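Local coordinates for protein diguanylate cyclase (Vibrio cholerae serotype O1, PDB 6EIB) that makes the second messenger c-di-GMP from two GTP molecules, through the GGDEF (here GGEEF) catalytic domain of a sensory protein involved in biofilm formation, at residues Ile34-Asp39 and Cys58-Leu63; Glu99-Arg104 and Ile117-Gly122. All blocks are in the same frame, centred on the assembly; numbering follows the deposited sequence.

Interaction 1. Residues Ile34-Asp39 and Cys58-Leu63; sequences ISIDID and CFLAKL
Leu60 of helix 50-67 meets Ile36 and Ile38 of the central strand 31-38, a helix-on-sheet contact in the alpha/beta core of the GGDEF domain. One methyl does the work: Leu60 CD2 lies 3.8 Å from Ile38 CD1, the two side chains reaching for each other tip to tip, and 4.2 Å from Ile36 CG2. Ile38 holds its CG1 beside the backbone N and then runs on extended (chi2 171°), which carries CD1 out from the strand toward the helix. Leu60 has CG anti to its own N (chi1 -179°) and comes down between the two isoleucines, which are two residues apart and share a face of the strand. All three side chains are buried, and the touch is purely apolar. Leu119 on the neighbouring strand and Phe105 of helix 91-107 also pack on Leu60, while Ile117 and Glu80 pack on Ile38. Asp37, between the isoleucines, turns its CB from the helix to the far face of the sheet. By similarity, Asp37, Ile38 and Glu80 bind the magnesium ion, consistent with the close approach of Asp37 OD2 to Glu80 OE2.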
ATOM      1  N   ILE A  34      -3.037  -4.012  -1.426  1.00 20.72           N
ATOM      2  CA  ILE A  34      -2.915  -3.155  -0.219  1.00 18.47           C
ATOM      3  C   ILE A  34      -2.866  -1.714  -0.621  1.00 18.38           C
ATOM      4  O   ILE A  34      -2.031  -1.335  -1.442  1.00 18.65           O
ATOM      5  CB  ILE A  34      -1.622  -3.430   0.587  1.00 18.84           C
ATOM      6  CG1 ILE A  34      -1.505  -4.909   0.968  1.00 19.80           C
ATOM      7  CG2 ILE A  34      -1.610  -2.535   1.866  1.00 17.95           C
ATOM      8  CD1 ILE A  34      -0.027  -5.338   1.403  1.00 17.87           C
ATOM      9  N   SER A  35      -3.730  -0.906  -0.023  1.00 18.82           N
ATOM     10  CA  SER A  35      -3.721   0.529  -0.222  1.00 19.80           C
ATOM     11  C   SER A  35      -3.160   1.200   1.001  1.00 20.27           C
ATOM     12  O   SER A  35      -3.587   0.893   2.105  1.00 21.77           O
ATOM     13  CB  SER A  35      -5.143   1.071  -0.465  1.00 20.44           C
ATOM     14  OG  SER A  35      -5.678   0.528  -1.653  1.00 20.12           O
ATOM     15  N   ILE A  36      -2.188   2.076   0.818  1.00 20.61           N
ATOM     16  CA  ILE A  36      -1.492   2.699   1.939  1.00 20.72           C
ATOM     17  C   ILE A  36      -1.543   4.179   1.780  1.00 22.04           C
ATOM     18  O   ILE A  36      -1.393   4.669   0.678  1.00 21.75           O
ATOM     19  CB  ILE A  36      -0.021   2.226   2.024  1.00 22.86           C
ATOM     20  CG1 ILE A  36       0.020   0.785   2.518  1.00 22.51           C
ATOM     21  CG2 ILE A  36       0.792   3.121   2.991  1.00 23.68           C
ATOM     22  CD1 ILE A  36       1.409   0.144   2.433  1.00 24.05           C
ATOM     23  N   ASP A  37      -1.826   4.903   2.867  1.00 23.97           N
ATOM     24  CA  ASP A  37      -1.756   6.348   2.820  1.00 23.92           C
ATOM     25  C   ASP A  37      -0.946   6.808   4.029  1.00 21.18           C
ATOM     26  O   ASP A  37      -1.196   6.403   5.155  1.00 21.36           O
ATOM     27  CB  ASP A  37      -3.152   6.975   2.806  1.00 30.17           C
ATOM     28  CG  ASP A  37      -3.123   8.452   2.407  1.00 37.13           C
ATOM     29  OD1 ASP A  37      -2.818   8.753   1.227  1.00 41.67           O
ATOM     30  OD2 ASP A  37      -3.481   9.308   3.236  1.00 38.37           O
ATOM     31  N   ILE A  38       0.035   7.649   3.764  1.00 20.36           N
ATOM     32  CA  ILE A  38       0.859   8.209   4.814  1.00 21.80           C
ATOM     33  C   ILE A  38       0.079   9.267   5.593  1.00 21.66           C
ATOM     34  O   ILE A  38      -0.544  10.164   4.981  1.00 20.38           O
ATOM     35  CB  ILE A  38       2.120   8.819   4.229  1.00 22.93           C
ATOM     36  CG1 ILE A  38       2.926   7.708   3.505  1.00 23.31           C
ATOM     37  CG2 ILE A  38       2.939   9.514   5.341  1.00 23.47           C
ATOM     38  CD1 ILE A  38       4.115   8.242   2.696  1.00 24.64           C
ATOM     39  N   ASP A  39       0.100   9.157   6.921  1.00 23.09           N
ATOM     40  CA  ASP A  39      -0.644  10.101   7.778  1.00 26.09           C
ATOM     41  C   ASP A  39       0.083  11.421   7.860  1.00 28.52           C
ATOM     42  O   ASP A  39       1.302  11.435   8.012  1.00 29.43           O
ATOM     43  CB  ASP A  39      -0.833   9.543   9.201  1.00 27.02           C
ATOM     44  CG  ASP A  39      -1.775   8.335   9.253  1.00 27.24           C
ATOM     45  OD1 ASP A  39      -2.923   8.489   8.788  1.00 26.82           O
ATOM     46  OD2 ASP A  39      -1.349   7.230   9.742  1.00 27.21           O
ATOM     47  N   CYS A  58      10.669   7.639  -0.252  1.00 35.63           N
ATOM     48  CA  CYS A  58      11.712   6.718  -0.664  1.00 38.63           C
ATOM     49  C   CYS A  58      11.953   5.598   0.332  1.00 38.05           C
ATOM     50  O   CYS A  58      12.057   4.434  -0.072  1.00 39.02           O
ATOM     51  CB  CYS A  58      13.014   7.475  -0.900  1.00 41.69           C
ATOM     52  SG  CYS A  58      12.997   8.337  -2.466  1.00 60.12           S
ATOM     53  N   PHE A  59      12.018   5.947   1.612  1.00 36.59           N
ATOM     54  CA  PHE A  59      12.139   4.966   2.685  1.00 33.98           C
ATOM     55  C   PHE A  59      10.963   3.990   2.674  1.00 32.98           C
ATOM     56  O   PHE A  59      11.149   2.792   2.903  1.00 33.73           O
ATOM     57  CB  PHE A  59      12.232   5.650   4.047  1.00 32.04           C
ATOM     58  CG  PHE A  59      12.245   4.678   5.193  1.00 29.65           C
ATOM     59  CD1 PHE A  59      13.433   4.085   5.599  1.00 29.85           C
ATOM     60  CD2 PHE A  59      11.063   4.311   5.826  1.00 28.05           C
ATOM     61  CE1 PHE A  59      13.443   3.159   6.640  1.00 29.47           C
ATOM     62  CE2 PHE A  59      11.071   3.382   6.864  1.00 27.53           C
ATOM     63  CZ  PHE A  59      12.255   2.806   7.258  1.00 28.02           C
ATOM     64  N   LEU A  60       9.755   4.497   2.430  1.00 30.54           N
ATOM     65  CA  LEU A  60       8.567   3.633   2.423  1.00 28.41           C
ATOM     66  C   LEU A  60       8.654   2.622   1.286  1.00 29.08           C
ATOM     67  O   LEU A  60       8.327   1.427   1.458  1.00 26.64           O
ATOM     68  CB  LEU A  60       7.280   4.448   2.287  1.00 26.57           C
ATOM     69  CG  LEU A  60       5.999   3.612   2.288  1.00 25.27           C
ATOM     70  CD1 LEU A  60       5.892   2.749   3.527  1.00 24.93           C
ATOM     71  CD2 LEU A  60       4.717   4.502   2.138  1.00 27.42           C
ATOM     72  N   ALA A  61       9.097   3.097   0.126  1.00 31.72           N
ATOM     73  CA  ALA A  61       9.301   2.209  -1.013  1.00 34.10           C
ATOM     74  C   ALA A  61      10.367   1.161  -0.687  1.00 36.23           C
ATOM     75  O   ALA A  61      10.177  -0.028  -0.982  1.00 36.95           O
ATOM     76  CB  ALA A  61       9.704   2.997  -2.247  1.00 35.20           C
ATOM     77  N   LYS A  62      11.477   1.592  -0.092  1.00 38.84           N
ATOM     78  CA  LYS A  62      12.528   0.645   0.314  1.00 40.66           C
ATOM     79  C   LYS A  62      11.951  -0.379   1.285  1.00 37.73           C
ATOM     80  O   LYS A  62      12.209  -1.578   1.193  1.00 37.72           O
ATOM     81  CB  LYS A  62      13.714   1.362   0.955  1.00 45.27           C
ATOM     82  CG  LYS A  62      14.573   2.172  -0.005  1.00 49.31           C
ATOM     83  CD  LYS A  62      15.860   2.710   0.663  1.00 52.76           C
ATOM     84  CE  LYS A  62      15.630   3.810   1.710  1.00 53.69           C
ATOM     85  NZ  LYS A  62      15.233   5.127   1.100  1.00 53.84           N
ATOM     86  N   LEU A  63      11.106   0.114   2.179  1.00 35.79           N
ATOM     87  CA  LEU A  63      10.465  -0.721   3.181  1.00 34.84           C
ATOM     88  C   LEU A  63       9.593  -1.817   2.576  1.00 34.11           C
ATOM     89  O   LEU A  63       9.621  -2.959   3.065  1.00 34.49           O
ATOM     90  CB  LEU A  63       9.602   0.154   4.115  1.00 32.66           C
ATOM     91  CG  LEU A  63       9.064  -0.491   5.394  1.00 31.55           C
ATOM     92  CD1 LEU A  63      10.215  -1.163   6.207  1.00 38.21           C
ATOM     93  CD2 LEU A  63       8.300   0.550   6.241  1.00 29.98           C
TER

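Interaction 2. Residues Glu99-Arg104 and Ile117-Gly122; sequences EQIRQR and IYLCAG. With ACT (acetate ion), chain P; SO4 (sulfate ion), chain F.
A water molecule is held from both segments: it donates to Arg102 O, 2.8 Å from its oxygen, and accepts from Leu119 N at 3.1 Å, joining helix 91-107 to the backbone of segment 117-122. This is a helix lying on the sheet of the GGDEF domain, with a water spliced in where the strand backbone comes near the helix. Beside the water the packing is direct. Leu119 CD1 sits against the helix backbone, 3.8 Å from Arg102 CA, and its other methyl, CD2, is 4.0 Å from Ile101 CG2, the two side chains crossing at about a right angle. Leu119 reaches both because its CG is tucked between the backbone N and the carbonyl carbon (chi1 62°). Ile36 of the neighbouring strand touches the same leucine.

Arg102 lays its aliphatic part across Leu119, then bends at chi3 (55°) and leads its guanidinium away to the helix surface. There it takes Glu99, one turn back, side-on: NE and NH2 both bond to Glu99 OE1, at 2.6 Å from NE, and reach it from opposite faces of the carboxylate plane. OE1 itself lies in the guanidinium plane, so the pair of bonds should restrain the rotation of that group. NH1 is held separately by Asn153 OD1, in the stretch leading into strand 154-157. An acetate, probably from the crystallisation liquor, sits at another part of the guanidinium edge. Its OXT takes a fairly straight bond from Arg102 NH2 (2.8 Å, 160°) and a longer one, 3.2 Å, from Gln103 NE2.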
ATOM      1  N   GLU A  99       0.486  -4.981   8.059  1.00 25.33           N
ATOM      2  CA  GLU A  99       0.715  -4.613   9.449  1.00 28.99           C
ATOM      3  C   GLU A  99       2.196  -4.428   9.770  1.00 30.68           C
ATOM      4  O   GLU A  99       2.559  -3.536  10.563  1.00 30.62           O
ATOM      5  CB  GLU A  99       0.127  -5.660  10.407  1.00 32.80           C
ATOM      6  CG  GLU A  99      -1.383  -5.608  10.624  1.00 35.46           C
ATOM      7  CD  GLU A  99      -1.854  -4.376  11.425  1.00 39.52           C
ATOM      8  OE1 GLU A  99      -1.036  -3.529  11.843  1.00 41.47           O
ATOM      9  OE2 GLU A  99      -3.063  -4.275  11.682  1.00 41.34           O
ATOM     10  N   GLN A 100       3.034  -5.302   9.204  1.00 29.56           N
ATOM     11  CA  GLN A 100       4.484  -5.206   9.386  1.00 32.02           C
ATOM     12  C   GLN A 100       5.010  -3.903   8.771  1.00 29.92           C
ATOM     13  O   GLN A 100       5.873  -3.242   9.345  1.00 29.49           O
ATOM     14  CB  GLN A 100       5.191  -6.414   8.764  1.00 35.49           C
ATOM     15  CG  GLN A 100       4.956  -7.725   9.498  1.00 39.84           C
ATOM     16  CD  GLN A 100       5.752  -8.867   8.904  1.00 43.94           C
ATOM     17  OE1 GLN A 100       5.975  -8.914   7.696  1.00 44.31           O
ATOM     18  NE2 GLN A 100       6.198  -9.792   9.751  1.00 47.98           N
ATOM     19  N   ILE A 101       4.524  -3.557   7.581  1.00 26.80           N
ATOM     20  CA  ILE A 101       4.922  -2.301   6.974  1.00 24.86           C
ATOM     21  C   ILE A 101       4.491  -1.112   7.867  1.00 24.34           C
ATOM     22  O   ILE A 101       5.280  -0.187   8.074  1.00 25.08           O
ATOM     23  CB  ILE A 101       4.302  -2.143   5.563  1.00 29.68           C
ATOM     24  CG1 ILE A 101       4.886  -3.178   4.606  1.00 29.43           C
ATOM     25  CG2 ILE A 101       4.490  -0.702   4.980  1.00 21.88           C
ATOM     26  CD1 ILE A 101       3.987  -3.431   3.425  1.00 26.95           C
ATOM     27  N   ARG A 102       3.245  -1.141   8.366  1.00 22.69           N
ATOM     28  CA  ARG A 102       2.716  -0.074   9.232  1.00 22.77           C
ATOM     29  C   ARG A 102       3.619   0.099  10.450  1.00 25.48           C
ATOM     30  O   ARG A 102       3.985   1.224  10.823  1.00 26.26           O
ATOM     31  CB  ARG A 102       1.280  -0.388   9.684  1.00 23.16           C
ATOM     32  CG  ARG A 102       0.673   0.686  10.585  1.00 24.18           C
ATOM     33  CD  ARG A 102      -0.613   0.254  11.293  1.00 26.25           C
ATOM     34  NE  ARG A 102      -0.479  -0.974  12.066  1.00 30.02           N
ATOM     35  CZ  ARG A 102       0.190  -1.075  13.210  1.00 31.65           C
ATOM     36  NH1 ARG A 102       0.826  -0.025  13.724  1.00 30.26           N
ATOM     37  NH2 ARG A 102       0.238  -2.238  13.831  1.00 34.57           N
ATOM     38  N   GLN A 103       3.949  -1.033  11.072  1.00 25.70           N
ATOM     39  CA  GLN A 103       4.748  -1.030  12.301  1.00 29.35           C
ATOM     40  C   GLN A 103       6.162  -0.569  12.098  1.00 29.54           C
ATOM     41  O   GLN A 103       6.673   0.216  12.892  1.00 29.57           O
ATOM     42  CB  GLN A 103       4.770  -2.402  12.922  1.00 34.40           C
ATOM     43  CG  GLN A 103       3.535  -2.746  13.717  1.00 39.89           C
ATOM     44  CD  GLN A 103       3.423  -4.241  13.956  1.00 45.67           C
ATOM     45  OE1 GLN A 103       4.004  -5.046  13.213  1.00 48.11           O
ATOM     46  NE2 GLN A 103       2.750  -4.624  15.047  1.00 47.68           N
ATOM     47  N   ARG A 104       6.825  -1.081  11.066  1.00 29.13           N
ATOM     48  CA  ARG A 104       8.211  -0.677  10.845  1.00 30.81           C
ATOM     49  C   ARG A 104       8.328   0.770  10.389  1.00 27.97           C
ATOM     50  O   ARG A 104       9.322   1.452  10.686  1.00 27.67           O
ATOM     51  CB  ARG A 104       8.904  -1.633   9.863  1.00 35.51           C
ATOM     52  CG  ARG A 104       9.242  -2.955  10.537  1.00 42.13           C
ATOM     53  CD  ARG A 104      10.284  -3.737   9.764  1.00 47.46           C
ATOM     54  NE  ARG A 104      11.487  -2.945   9.501  1.00 48.37           N
ATOM     55  CZ  ARG A 104      12.350  -3.262   8.542  1.00 48.74           C
ATOM     56  NH1 ARG A 104      12.124  -4.335   7.799  1.00 48.98           N
ATOM     57  NH2 ARG A 104      13.406  -2.501   8.302  1.00 49.53           N
ATOM     58  N   ILE A 117       6.656   9.049  11.864  1.00 24.70           N
ATOM     59  CA  ILE A 117       5.621   9.197  10.849  1.00 24.32           C
ATOM     60  C   ILE A 117       4.845   7.884  10.759  1.00 23.96           C
ATOM     61  O   ILE A 117       5.428   6.806  10.925  1.00 23.39           O
ATOM     62  CB  ILE A 117       6.239   9.577   9.479  1.00 23.79           C
ATOM     63  CG1 ILE A 117       7.206  10.742   9.653  1.00 26.58           C
ATOM     64  CG2 ILE A 117       5.168   9.955   8.431  1.00 21.95           C
ATOM     65  CD1 ILE A 117       7.927  11.133   8.359  1.00 28.29           C
ATOM     66  N   TYR A 118       3.551   7.969  10.453  1.00 21.55           N
ATOM     67  CA  TYR A 118       2.660   6.815  10.508  1.00 20.39           C
ATOM     68  C   TYR A 118       1.895   6.661   9.181  1.00 20.06           C
ATOM     69  O   TYR A 118       1.827   7.597   8.376  1.00 20.15           O
ATOM     70  CB  TYR A 118       1.671   6.966  11.700  1.00 23.06           C
ATOM     71  CG  TYR A 118       2.357   7.205  13.032  1.00 23.95           C
ATOM     72  CD1 TYR A 118       2.754   6.130  13.821  1.00 23.94           C
ATOM     73  CD2 TYR A 118       2.652   8.496  13.486  1.00 24.50           C
ATOM     74  CE1 TYR A 118       3.408   6.328  15.039  1.00 25.63           C
ATOM     75  CE2 TYR A 118       3.347   8.695  14.723  1.00 24.65           C
ATOM     76  CZ  TYR A 118       3.699   7.602  15.472  1.00 25.13           C
ATOM     77  OH  TYR A 118       4.362   7.726  16.682  1.00 28.71           O
ATOM     78  N   LEU A 119       1.302   5.494   8.966  1.00 19.53           N
ATOM     79  CA  LEU A 119       0.522   5.270   7.758  1.00 19.64           C
ATOM     80  C   LEU A 119      -0.709   4.468   8.125  1.00 20.94           C
ATOM     81  O   LEU A 119      -0.766   3.913   9.220  1.00 22.99           O
ATOM     82  CB  LEU A 119       1.387   4.550   6.687  1.00 18.98           C
ATOM     83  CG  LEU A 119       1.950   3.144   6.947  1.00 20.06           C
ATOM     84  CD1 LEU A 119       0.910   2.049   6.675  1.00 19.58           C
ATOM     85  CD2 LEU A 119       3.195   2.924   6.084  1.00 19.34           C
ATOM     86  N   CYS A 120      -1.707   4.425   7.243  1.00 20.78           N
ATOM     87  CA  CYS A 120      -2.834   3.510   7.425  1.00 19.09           C
ATOM     88  C   CYS A 120      -2.854   2.630   6.202  1.00 18.47           C
ATOM     89  O   CYS A 120      -2.308   3.017   5.180  1.00 18.27           O
ATOM     90  CB  CYS A 120      -4.177   4.235   7.549  1.00 17.18           C
ATOM     91  SG  CYS A 120      -4.329   5.121   9.139  1.00 23.85           S
ATOM     92  N   ALA A 121      -3.514   1.482   6.295  1.00 18.85           N
ATOM     93  CA  ALA A 121      -3.548   0.574   5.157  1.00 18.95           C
ATOM     94  C   ALA A 121      -4.893  -0.091   5.103  1.00 20.76           C
ATOM     95  O   ALA A 121      -5.512  -0.359   6.148  1.00 22.44           O
ATOM     96  CB  ALA A 121      -2.403  -0.508   5.261  1.00 17.08           C
ATOM     97  N   GLY A 122      -5.372  -0.333   3.885  1.00 19.61           N
ATOM     98  CA  GLY A 122      -6.581  -1.115   3.727  1.00 18.98           C
ATOM     99  C   GLY A 122      -6.198  -2.294   2.830  1.00 18.22           C
ATOM    100  O   GLY A 122      -5.387  -2.129   1.906  1.00 17.57           O
TER
HETATM  101  C   ACT P 212       1.836  -1.649  17.240  1.00 67.41           C
HETATM  102  O   ACT P 212       1.307  -1.076  18.217  1.00 67.63           O
HETATM  103  OXT ACT P 212       1.073  -2.347  16.538  1.00 67.08           O
HETATM  104  CH3 ACT P 212       3.301  -1.522  16.934  1.00 67.47           C
HETATM  105  S   SO4 F 202      14.967   0.520   9.978  1.00 47.09           S
HETATM  106  O1  SO4 F 202      15.828   1.574   9.449  1.00 46.25           O
HETATM  107  O2  SO4 F 202      15.691  -0.310  10.935  1.00 47.92           O
HETATM  108  O3  SO4 F 202      13.838   1.060  10.728  1.00 47.34           O
HETATM  109  O4  SO4 F 202      14.532  -0.278   8.829  1.00 47.99           O
HETATM  110  O   HOH W   1       2.368   3.457  11.068  1.00 21.64           O

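How the interactions relate
Both contacts belong to one GGDEF domain and to the same face of its five-stranded mixed sheet, with centres about 8 Å apart. Both segments of interaction 1 come before either segment of interaction 2 along the chain. Each sets a helix, 50-67 or 91-107, on an inner strand, 31-38 or 119-125, and those strands are antiparallel neighbours. Probable backbone hydrogen bonds tie the strand segments together at either end, Asp39 N to Tyr118 O at 2.7 Å and Gly122 N to Ser35 O at 2.8 Å. The result is a continuous apolar layer behind the strand that carries Asp37 and Ile38, two of the residues assigned by similarity to magnesium, joining two helices to the sheet of the domain.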